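Local atomic coordinates of D-glycero-alpha-D-manno-heptose 7-phosphate kinase (Campylobacter jejuni subsp. jejuni, PDB entry 4N3O), a protein that catalyses the ATP-dependent phosphorylation of D-glycero-alpha-D-manno-heptose 7-phosphate at C-1, a step toward the GDP-heptose used for capsule polysaccharide. Residues A[93-98]-A[136-141]; A[85-90]-A[125-130]; A[279-284]-A[321-326]. One frame throughout, in Å; residues are numbered along the deposited sequence.

Interaction 1 (A[93-98]-A[136-141])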
loop_
_atom_site.group_PDB
_atom_site.type_symbol
_atom_site.label_atom_id
_atom_site.label_comp_id
_atom_site.label_asym_id
_atom_site.label_seq_id
_atom_site.Cartn_x
_atom_site.Cartn_y
_atom_site.Cartn_z
ATOM N N LYS A 93 -31.475 7.405 -16.981
ATOM C CA LYS A 93 -32.841 6.934 -16.803
ATOM C C LYS A 93 -33.399 7.282 -15.426
ATOM O O LYS A 93 -34.531 7.734 -15.305
ATOM C CB LYS A 93 -32.878 5.414 -17.008
ATOM C CG LYS A 93 -34.248 4.775 -16.841
ATOM C CD LYS A 93 -34.177 3.257 -16.992
ATOM C CE LYS A 93 -33.306 2.631 -15.913
ATOM N NZ LYS A 93 -33.185 1.151 -16.029
ATOM N N ASP A 94 -32.585 7.090 -14.397
ATOM C CA ASP A 94 -33.013 7.328 -13.018
ATOM C C ASP A 94 -32.662 8.663 -12.342
ATOM O O ASP A 94 -33.208 8.943 -11.273
ATOM C CB ASP A 94 -32.520 6.164 -12.144
ATOM C CG ASP A 94 -33.164 4.835 -12.530
ATOM O OD1 ASP A 94 -34.069 4.830 -13.397
ATOM O OD2 ASP A 94 -32.778 3.796 -11.953
ATOM N N PHE A 95 -31.808 9.500 -12.939
ATOM C CA PHE A 95 -31.435 10.766 -12.272
ATOM C C PHE A 95 -31.488 12.044 -13.122
ATOM O O PHE A 95 -32.327 12.908 -12.880
ATOM C CB PHE A 95 -30.045 10.626 -11.608
ATOM C CG PHE A 95 -29.974 9.518 -10.596
ATOM C CD1 PHE A 95 -30.556 9.664 -9.349
ATOM C CD2 PHE A 95 -29.343 8.324 -10.895
ATOM C CE1 PHE A 95 -30.520 8.635 -8.422
ATOM C CE2 PHE A 95 -29.293 7.290 -9.966
ATOM C CZ PHE A 95 -29.884 7.448 -8.731
ATOM N N THR A 96 -30.603 12.157 -14.113
ATOM C CA THR A 96 -30.494 13.378 -14.935
ATOM C C THR A 96 -31.589 13.679 -15.956
ATOM O O THR A 96 -31.758 14.833 -16.318
ATOM C CB THR A 96 -29.172 13.397 -15.723
ATOM O OG1 THR A 96 -29.134 12.295 -16.644
ATOM C CG2 THR A 96 -27.984 13.342 -14.776
ATOM N N LYS A 97 -32.269 12.648 -16.459
ATOM C CA LYS A 97 -33.361 12.788 -17.456
ATOM C C LYS A 97 -32.927 13.446 -18.779
ATOM O O LYS A 97 -33.765 13.754 -19.629
ATOM C CB LYS A 97 -34.539 13.589 -16.875
ATOM C CG LYS A 97 -34.969 13.176 -15.480
ATOM C CD LYS A 97 -35.299 11.698 -15.402
ATOM C CE LYS A 97 -35.624 11.281 -13.981
ATOM N NZ LYS A 97 -35.915 9.826 -13.931
ATOM N N LYS A 98 -31.626 13.639 -18.952
ATOM C CA LYS A 98 -31.096 14.293 -20.140
ATOM C C LYS A 98 -29.696 13.747 -20.471
ATOM O O LYS A 98 -29.054 13.112 -19.625
ATOM C CB LYS A 98 -31.031 15.799 -19.888
ATOM C CG LYS A 98 -30.197 16.174 -18.664
ATOM C CD LYS A 98 -30.228 17.665 -18.363
ATOM C CE LYS A 98 -29.515 18.479 -19.431
ATOM N NZ LYS A 98 -29.556 19.938 -19.129
ATOM N N LEU A 136 -25.548 13.575 -7.008
ATOM C CA LEU A 136 -26.697 12.704 -6.822
ATOM C C LEU A 136 -26.874 12.364 -5.355
ATOM O O LEU A 136 -25.895 12.191 -4.648
ATOM C CB LEU A 136 -26.492 11.419 -7.621
ATOM C CG LEU A 136 -26.206 11.592 -9.111
ATOM C CD1 LEU A 136 -26.009 10.230 -9.751
ATOM C CD2 LEU A 136 -27.336 12.353 -9.786
ATOM N N PRO A 137 -28.129 12.264 -4.889
ATOM C CA PRO A 137 -28.358 11.917 -3.488
ATOM C C PRO A 137 -28.128 10.414 -3.279
ATOM O O PRO A 137 -29.080 9.641 -3.196
ATOM C CB PRO A 137 -29.830 12.307 -3.273
ATOM C CG PRO A 137 -30.471 12.144 -4.616
ATOM C CD PRO A 137 -29.395 12.449 -5.632
ATOM N N LEU A 138 -26.860 10.016 -3.188
ATOM C CA LEU A 138 -26.491 8.599 -3.068
ATOM C C LEU A 138 -25.495 8.261 -1.973
ATOM O O LEU A 138 -24.314 8.552 -2.090
ATOM C CB LEU A 138 -25.898 8.106 -4.396
ATOM C CG LEU A 138 -26.834 8.001 -5.602
ATOM C CD1 LEU A 138 -26.052 7.583 -6.843
ATOM C CD2 LEU A 138 -27.944 7.010 -5.313
ATOM N N GLY A 139 -25.970 7.604 -0.922
ATOM C CA GLY A 139 -25.086 7.183 0.150
ATOM C C GLY A 139 -24.278 6.005 -0.329
ATOM O O GLY A 139 -24.465 5.512 -1.437
ATOM N N GLU A 140 -23.397 5.518 0.518
ATOM C CA GLU A 140 -22.548 4.410 0.141
ATOM C C GLU A 140 -23.356 3.118 -0.101
ATOM O O GLU A 140 -23.104 2.416 -1.072
ATOM C CB GLU A 140 -21.447 4.225 1.189
ATOM C CG GLU A 140 -20.674 5.513 1.539
ATOM C CD GLU A 140 -19.817 6.106 0.409
ATOM O OE1 GLU A 140 -18.770 6.732 0.730
ATOM O OE2 GLU A 140 -20.160 5.957 -0.786
ATOM N N TYR A 141 -24.322 2.804 0.760
ATOM C CA TYR A 141 -25.158 1.600 0.568
ATOM C C TYR A 141 -25.943 1.644 -0.757
ATOM O O TYR A 141 -26.022 0.648 -1.477
ATOM C CB TYR A 141 -26.117 1.400 1.740
ATOM C CG TYR A 141 -27.216 0.410 1.445
ATOM C CD1 TYR A 141 -26.965 -0.959 1.413
ATOM C CD2 TYR A 141 -28.510 0.846 1.203
ATOM C CE1 TYR A 141 -27.978 -1.864 1.139
ATOM C CE2 TYR A 141 -29.528 -0.048 0.930
ATOM C CZ TYR A 141 -29.262 -1.400 0.897
ATOM O OH TYR A 141 -30.295 -2.276 0.625
#
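Phe95 and Leu136 meet where the last turn of helix 82-96 lies against the connection between helices 118-134 and 140-153, in the N-terminal half of a GHMP kinase. Both methyls of Leu136 engage the aromatic residue, each in its own way. CD1 of Leu136 lies over one face of the Phe95 ring, 4.3 Å from its centroid and 22° off the ring normal, which fits a CH-pi contact. The other branch sits beside the CB-CG bond at the root of the side chain, with Leu136 CD2 3.7 Å from Phe95 CB. The two side chains cross at roughly a right angle. Farther out, the side chains of Phe95 and Leu138 run toward each other from opposite directions, and Leu138 CD2 meets the ring obliquely, 4.0 Å from Phe95 CZ.

Phe95 holds its CG anti to the carbonyl carbon (chi1 -58°), which places the ring toward the leucines. Its other face has CB of Asp94 over it, toward the rim, and Asp94 OD2 forms a salt bridge with Arg90 NE. On the other segment, Pro137 centres an inverse gamma turn with a weak bond from Leu138 N to Leu136 O (2.8 Å), consistent with both leucines facing Phe95. Leu138 also touches Ala131 of helix 118-134. At the root of the ring, Leu136 CD2 is 4.0 Å from Phe95 CG.

Interaction 2 (A[85-90]-A[125-130])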
loop_
_atom_site.group_PDB
_atom_site.type_symbol
_atom_site.label_atom_id
_atom_site.label_comp_id
_atom_site.label_asym_id
_atom_site.label_seq_id
_atom_site.Cartn_x
_atom_site.Cartn_y
_atom_site.Cartn_z
ATOM N N LYS A 85 -21.706 1.609 -20.721
ATOM C CA LYS A 85 -22.974 2.050 -21.282
ATOM C C LYS A 85 -24.112 1.761 -20.302
ATOM O O LYS A 85 -24.935 2.631 -20.046
ATOM C CB LYS A 85 -23.243 1.430 -22.675
ATOM C CG LYS A 85 -22.456 2.113 -23.791
ATOM C CD LYS A 85 -22.790 1.583 -25.185
ATOM C CE LYS A 85 -22.029 0.321 -25.554
ATOM N NZ LYS A 85 -20.575 0.572 -25.791
ATOM N N SER A 86 -24.151 0.554 -19.743
ATOM C CA SER A 86 -25.204 0.201 -18.785
ATOM C C SER A 86 -25.220 1.202 -17.631
ATOM O O SER A 86 -26.278 1.625 -17.194
ATOM C CB SER A 86 -24.974 -1.186 -18.213
ATOM O OG SER A 86 -24.779 -2.141 -19.228
ATOM N N ILE A 87 -24.035 1.552 -17.126
ATOM C CA ILE A 87 -23.933 2.502 -16.047
ATOM C C ILE A 87 -24.463 3.843 -16.535
ATOM O O ILE A 87 -25.346 4.436 -15.918
ATOM C CB ILE A 87 -22.477 2.627 -15.552
ATOM C CG1 ILE A 87 -22.058 1.322 -14.856
ATOM C CG2 ILE A 87 -22.344 3.802 -14.601
ATOM C CD1 ILE A 87 -20.570 1.185 -14.626
ATOM N N TYR A 88 -23.938 4.319 -17.653
ATOM C CA TYR A 88 -24.406 5.590 -18.197
ATOM C C TYR A 88 -25.933 5.606 -18.393
ATOM O O TYR A 88 -26.628 6.497 -17.900
ATOM C CB TYR A 88 -23.716 5.892 -19.521
ATOM C CG TYR A 88 -24.268 7.117 -20.183
ATOM C CD1 TYR A 88 -23.930 8.376 -19.728
ATOM C CD2 TYR A 88 -25.139 7.012 -21.269
ATOM C CE1 TYR A 88 -24.446 9.511 -20.328
ATOM C CE2 TYR A 88 -25.654 8.139 -21.880
ATOM C CZ TYR A 88 -25.306 9.388 -21.403
ATOM O OH TYR A 88 -25.812 10.516 -21.992
ATOM N N ASN A 89 -26.443 4.612 -19.109
ATOM C CA ASN A 89 -27.876 4.505 -19.359
ATOM C C ASN A 89 -28.704 4.597 -18.072
ATOM O O ASN A 89 -29.728 5.270 -18.035
ATOM C CB ASN A 89 -28.186 3.198 -20.091
ATOM C CG ASN A 89 -27.573 3.137 -21.496
ATOM O OD1 ASN A 89 -27.165 4.149 -22.071
ATOM N ND2 ASN A 89 -27.513 1.933 -22.051
ATOM N N ARG A 90 -28.231 3.960 -17.007
ATOM C CA ARG A 90 -28.947 3.949 -15.747
ATOM C C ARG A 90 -28.890 5.314 -15.044
ATOM O O ARG A 90 -29.872 5.759 -14.460
ATOM C CB ARG A 90 -28.391 2.838 -14.867
ATOM C CG ARG A 90 -29.157 2.573 -13.582
ATOM C CD ARG A 90 -30.529 1.945 -13.797
ATOM N NE ARG A 90 -31.147 1.662 -12.499
ATOM C CZ ARG A 90 -31.054 0.509 -11.836
ATOM N NH1 ARG A 90 -30.397 -0.532 -12.345
ATOM N NH2 ARG A 90 -31.646 0.390 -10.654
ATOM N N GLY A 125 -16.562 2.272 -8.641
ATOM C CA GLY A 125 -15.765 3.463 -8.884
ATOM C C GLY A 125 -16.384 4.410 -9.899
ATOM O O GLY A 125 -16.348 5.618 -9.728
ATOM N N VAL A 126 -16.974 3.855 -10.950
ATOM C CA VAL A 126 -17.582 4.662 -12.005
ATOM C C VAL A 126 -18.877 5.338 -11.518
ATOM O O VAL A 126 -19.070 6.562 -11.679
ATOM C CB VAL A 126 -17.835 3.782 -13.225
ATOM C CG1 VAL A 126 -18.569 4.548 -14.298
ATOM C CG2 VAL A 126 -16.505 3.240 -13.743
ATOM N N ILE A 127 -19.753 4.547 -10.903
ATOM C CA ILE A 127 -20.987 5.073 -10.358
ATOM C C ILE A 127 -20.659 6.228 -9.432
ATOM O O ILE A 127 -21.288 7.273 -9.493
ATOM C CB ILE A 127 -21.768 3.983 -9.590
ATOM C CG1 ILE A 127 -22.360 2.972 -10.583
ATOM C CG2 ILE A 127 -22.900 4.606 -8.799
ATOM C CD1 ILE A 127 -22.912 1.705 -9.959
ATOM N N LYS A 128 -19.651 6.042 -8.579
ATOM C CA LYS A 128 -19.235 7.078 -7.613
ATOM C C LYS A 128 -18.746 8.334 -8.304
ATOM O O LYS A 128 -18.933 9.433 -7.810
ATOM C CB LYS A 128 -18.140 6.529 -6.706
ATOM C CG LYS A 128 -17.664 7.482 -5.635
ATOM C CD LYS A 128 -18.726 7.828 -4.603
ATOM C CE LYS A 128 -18.143 8.802 -3.609
ATOM N NZ LYS A 128 -19.134 9.204 -2.595
ATOM N N ALA A 129 -18.118 8.169 -9.454
ATOM C CA ALA A 129 -17.646 9.308 -10.211
ATOM C C ALA A 129 -18.838 10.156 -10.683
ATOM O O ALA A 129 -18.826 11.378 -10.571
ATOM C CB ALA A 129 -16.828 8.835 -11.393
ATOM N N PHE A 130 -19.868 9.494 -11.203
ATOM C CA PHE A 130 -21.079 10.187 -11.661
ATOM C C PHE A 130 -21.828 10.842 -10.506
ATOM O O PHE A 130 -22.313 11.957 -10.630
ATOM C CB PHE A 130 -22.026 9.215 -12.397
ATOM C CG PHE A 130 -21.603 8.900 -13.796
ATOM C CD1 PHE A 130 -21.759 9.847 -14.798
ATOM C CD2 PHE A 130 -21.086 7.668 -14.122
ATOM C CE1 PHE A 130 -21.370 9.577 -16.090
ATOM C CE2 PHE A 130 -20.703 7.384 -15.417
ATOM C CZ PHE A 130 -20.845 8.340 -16.405
#
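Ile87 is the residue through which segment 85-90 meets segment 125-130: its side chain touches Val126, Ile127 and Phe130. The short helical segments run in broadly the same direction, their axes 10.5 Å apart at closest and inclined at -32°, a parallel helix pair in the N-terminal domain of a GHMP kinase.

In sequence order, Lys85 and Ser86 come first and stay clear of segment 125-130: Lys85 NZ forms a salt bridge with Asp78, and Ser86 OG is hydrogen-bonded to Asp82 O one turn earlier. Ile87 then points at the partner helix. With chi1 at -69°, its CG1 is anti to the carbonyl carbon, which leaves CG2 anti to the backbone N; this methyl is 3.9 Å from Val126 CG1 and 4.1 Å from Ile127 CG1. The same Ile87 CG2 lies 4.0 Å from Phe130 CE2, meeting that ring obliquely. A single branch thus touches residues on successive turns of the other helix. The second arm, extended with chi2 at 166°, carries Ile87 CD1 to 3.9 Å from Val126 CG1, so that this valine methyl meets both methyls of the isoleucine. Tyr88 flanks the interface, while its OH bonds to Lys72 O and Leu100 N. Asn89 faces the loop beyond, where its OD1 accepts from Leu75 N. Arg90 closes the segment with salt bridges to Glu149 and Asp94.

Both helices are tied into the surrounding fold: Val126 reaches Cys46 and Phe130 reaches Leu48 on strand 42-50, Phe130 meets Phe102 edge-to-face on strand 102-108, and on helix 140-153 Ala147 touches Ile127 while Leu146 and Ile150 touch Arg90.

Interaction 3 (A[279-284]-A[321-326])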
loop_
_atom_site.group_PDB
_atom_site.type_symbol
_atom_site.label_atom_id
_atom_site.label_comp_id
_atom_site.label_asym_id
_atom_site.label_seq_id
_atom_site.Cartn_x
_atom_site.Cartn_y
_atom_site.Cartn_z
ATOM N N GLU A 279 0.783 -26.887 -7.690
ATOM C CA GLU A 279 1.201 -27.804 -6.627
ATOM C C GLU A 279 2.709 -27.660 -6.354
ATOM O O GLU A 279 3.150 -27.741 -5.199
ATOM C CB GLU A 279 0.843 -29.245 -7.009
ATOM C CG GLU A 279 1.142 -30.309 -5.953
ATOM C CD GLU A 279 0.718 -31.715 -6.394
ATOM O OE1 GLU A 279 0.235 -31.880 -7.540
ATOM O OE2 GLU A 279 0.867 -32.667 -5.595
ATOM N N ARG A 280 3.486 -27.418 -7.414
ATOM C CA ARG A 280 4.915 -27.254 -7.274
ATOM C C ARG A 280 5.189 -25.917 -6.568
ATOM O O ARG A 280 6.057 -25.832 -5.721
ATOM C CB ARG A 280 5.621 -27.270 -8.633
ATOM C CG ARG A 280 7.051 -27.807 -8.542
ATOM C CD ARG A 280 7.954 -27.480 -9.727
ATOM N NE ARG A 280 8.695 -26.213 -9.568
ATOM C CZ ARG A 280 8.388 -25.048 -10.142
ATOM N NH1 ARG A 280 7.351 -24.936 -10.949
ATOM N NH2 ARG A 280 9.146 -23.987 -9.920
ATOM N N ILE A 281 4.427 -24.877 -6.920
ATOM C CA ILE A 281 4.602 -23.556 -6.319
ATOM C C ILE A 281 4.238 -23.598 -4.841
ATOM O O ILE A 281 4.970 -23.053 -4.018
ATOM C CB ILE A 281 3.804 -22.469 -7.074
ATOM C CG1 ILE A 281 4.374 -22.273 -8.488
ATOM C CG2 ILE A 281 3.846 -21.137 -6.332
ATOM C CD1 ILE A 281 5.804 -21.745 -8.521
ATOM N N TYR A 282 3.131 -24.263 -4.506
ATOM C CA TYR A 282 2.716 -24.440 -3.111
ATOM C C TYR A 282 3.850 -25.114 -2.332
ATOM O O TYR A 282 4.270 -24.628 -1.285
ATOM C CB TYR A 282 1.455 -25.297 -3.038
ATOM C CG TYR A 282 0.943 -25.542 -1.629
ATOM C CD1 TYR A 282 0.093 -24.626 -0.997
ATOM C CD2 TYR A 282 1.292 -26.703 -0.935
ATOM C CE1 TYR A 282 -0.374 -24.853 0.293
ATOM C CE2 TYR A 282 0.832 -26.941 0.352
ATOM C CZ TYR A 282 -0.000 -26.019 0.963
ATOM O OH TYR A 282 -0.449 -26.269 2.244
ATOM N N LYS A 283 4.346 -26.226 -2.865
ATOM C CA LYS A 283 5.471 -26.958 -2.287
ATOM C C LYS A 283 6.653 -26.028 -2.019
ATOM O O LYS A 283 7.222 -26.012 -0.928
ATOM C CB LYS A 283 5.923 -28.024 -3.281
ATOM C CG LYS A 283 7.195 -28.778 -2.918
ATOM C CD LYS A 283 7.823 -29.450 -4.147
ATOM C CE LYS A 283 6.871 -30.366 -4.925
ATOM N NZ LYS A 283 6.339 -31.496 -4.118
ATOM N N LEU A 284 7.028 -25.268 -3.035
ATOM C CA LEU A 284 8.149 -24.344 -2.939
ATOM C C LEU A 284 7.940 -23.305 -1.837
ATOM O O LEU A 284 8.883 -22.905 -1.167
ATOM C CB LEU A 284 8.371 -23.671 -4.298
ATOM C CG LEU A 284 9.279 -22.437 -4.423
ATOM C CD1 LEU A 284 9.478 -22.087 -5.884
ATOM C CD2 LEU A 284 8.700 -21.233 -3.714
ATOM N N ARG A 321 10.284 -14.596 -6.266
ATOM C CA ARG A 321 10.692 -13.664 -7.335
ATOM C C ARG A 321 11.494 -14.334 -8.470
ATOM O O ARG A 321 11.675 -13.731 -9.534
ATOM C CB ARG A 321 11.520 -12.482 -6.808
ATOM C CG ARG A 321 10.843 -11.542 -5.812
ATOM C CD ARG A 321 11.605 -10.211 -5.751
ATOM N NE ARG A 321 11.383 -9.429 -4.526
ATOM C CZ ARG A 321 10.289 -8.718 -4.244
ATOM N NH1 ARG A 321 9.248 -8.699 -5.073
ATOM N NH2 ARG A 321 10.223 -8.049 -3.096
ATOM N N LYS A 322 11.986 -15.554 -8.244
ATOM C CA LYS A 322 12.768 -16.278 -9.260
ATOM C C LYS A 322 11.871 -17.092 -10.168
ATOM O O LYS A 322 12.337 -17.700 -11.129
ATOM C CB LYS A 322 13.784 -17.209 -8.606
ATOM C CG LYS A 322 14.819 -16.468 -7.801
ATOM C CD LYS A 322 15.741 -17.392 -7.043
ATOM C CE LYS A 322 16.685 -16.563 -6.182
ATOM N NZ LYS A 322 17.348 -17.373 -5.132
ATOM N N GLU A 323 10.587 -17.104 -9.859
ATOM C CA GLU A 323 9.634 -17.849 -10.646
ATOM C C GLU A 323 8.976 -16.921 -11.654
ATOM O O GLU A 323 9.206 -15.707 -11.637
ATOM C CB GLU A 323 8.629 -18.520 -9.723
ATOM C CG GLU A 323 9.284 -19.497 -8.741
ATOM C CD GLU A 323 9.941 -20.695 -9.433
ATOM O OE1 GLU A 323 10.799 -21.364 -8.810
ATOM O OE2 GLU A 323 9.608 -20.969 -10.608
ATOM N N GLN A 324 8.163 -17.490 -12.534
ATOM C CA GLN A 324 7.537 -16.721 -13.608
ATOM C C GLN A 324 6.507 -15.689 -13.141
ATOM O O GLN A 324 6.156 -14.788 -13.892
ATOM C CB GLN A 324 6.893 -17.660 -14.646
ATOM C CG GLN A 324 5.649 -18.405 -14.164
ATOM C CD GLN A 324 5.017 -19.265 -15.251
ATOM O OE1 GLN A 324 5.139 -18.974 -16.444
ATOM N NE2 GLN A 324 4.317 -20.320 -14.840
ATOM N N GLY A 325 6.009 -15.823 -11.919
ATOM C CA GLY A 325 5.024 -14.868 -11.412
ATOM C C GLY A 325 5.654 -13.649 -10.755
ATOM O O GLY A 325 6.777 -13.271 -11.060
ATOM N N TYR A 326 4.903 -12.999 -9.883
ATOM C CA TYR A 326 5.448 -11.888 -9.128
ATOM C C TYR A 326 4.690 -11.723 -7.829
ATOM O O TYR A 326 3.498 -12.020 -7.737
ATOM C CB TYR A 326 5.457 -10.581 -9.926
ATOM C CG TYR A 326 4.110 -10.004 -10.233
ATOM C CD1 TYR A 326 3.499 -9.112 -9.350
ATOM C CD2 TYR A 326 3.453 -10.313 -11.425
ATOM C CE1 TYR A 326 2.259 -8.558 -9.629
ATOM C CE2 TYR A 326 2.212 -9.763 -11.723
ATOM C CZ TYR A 326 1.612 -8.894 -10.819
ATOM O OH TYR A 326 0.370 -8.352 -11.109
#
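Glu323 reaches from the loop between helix 313-320 and strand 326-327 to Arg280, Ile281 and Leu284 on helix 276-287, in the C-terminal domain of the GHMP kinase fold. The bond from CA to CB heads for the helix, and a bend at chi2 (-65°) brings the carboxylate to Arg280 and Leu284. CG is the apolar part of the contact, 3.9 Å from Leu284 CD1 and 4.1 Å from Ile281 CD1. Leu284 and Glu323 come from opposite directions and meet with Leu284 CD1 3.3 Å from Glu323 OE1, an apolar methyl against a carboxylate oxygen.

At the tip, OE2 is 3.1 Å from Arg280 NH2, a salt bridge whose hydrogen bond is weak, with an N-H...O angle of 144°. The guanidinium and carboxylate planes are 57° apart and both oxygens face the one nitrogen, NH2, so this is not the coplanar, two-nitrogen pairing. Arg280 is shared, because its NH1 also forms a salt bridge with Glu277. Behind the contact, Ile281 and Glu323 both touch Tyr205 of strand 202-206, linking helix and loop to the same strand. The second carboxylate oxygen, Glu323 OE1, lies at the edge of the guanidinium, in its plane, 3.3 Å from Arg280 NH2.

Overall arrangement
Interactions 1 and 2 belong to one helical layer. Both use helix 82-96, near its C-terminal end and its middle respectively, and their centres are 10 Å apart. Their segments alternate along the chain, and they touch through Leu136 and Phe130. Together they tie helix 82-96 to helix 118-134 and to the connection that leads into helix 140-153. Glu151, on that last helix, is probably a magnesium ligand, as in related kinases, its side chain about 8 Å from that of Ile127 in interaction 2. Interaction 3 comes later in sequence, across the chain's centre, with its centre 46 and 39 Å from those of interactions 1 and 2. The first two lie within the N-terminal GHMP kinase region and the third within the C-terminal one, so none of them joins the two.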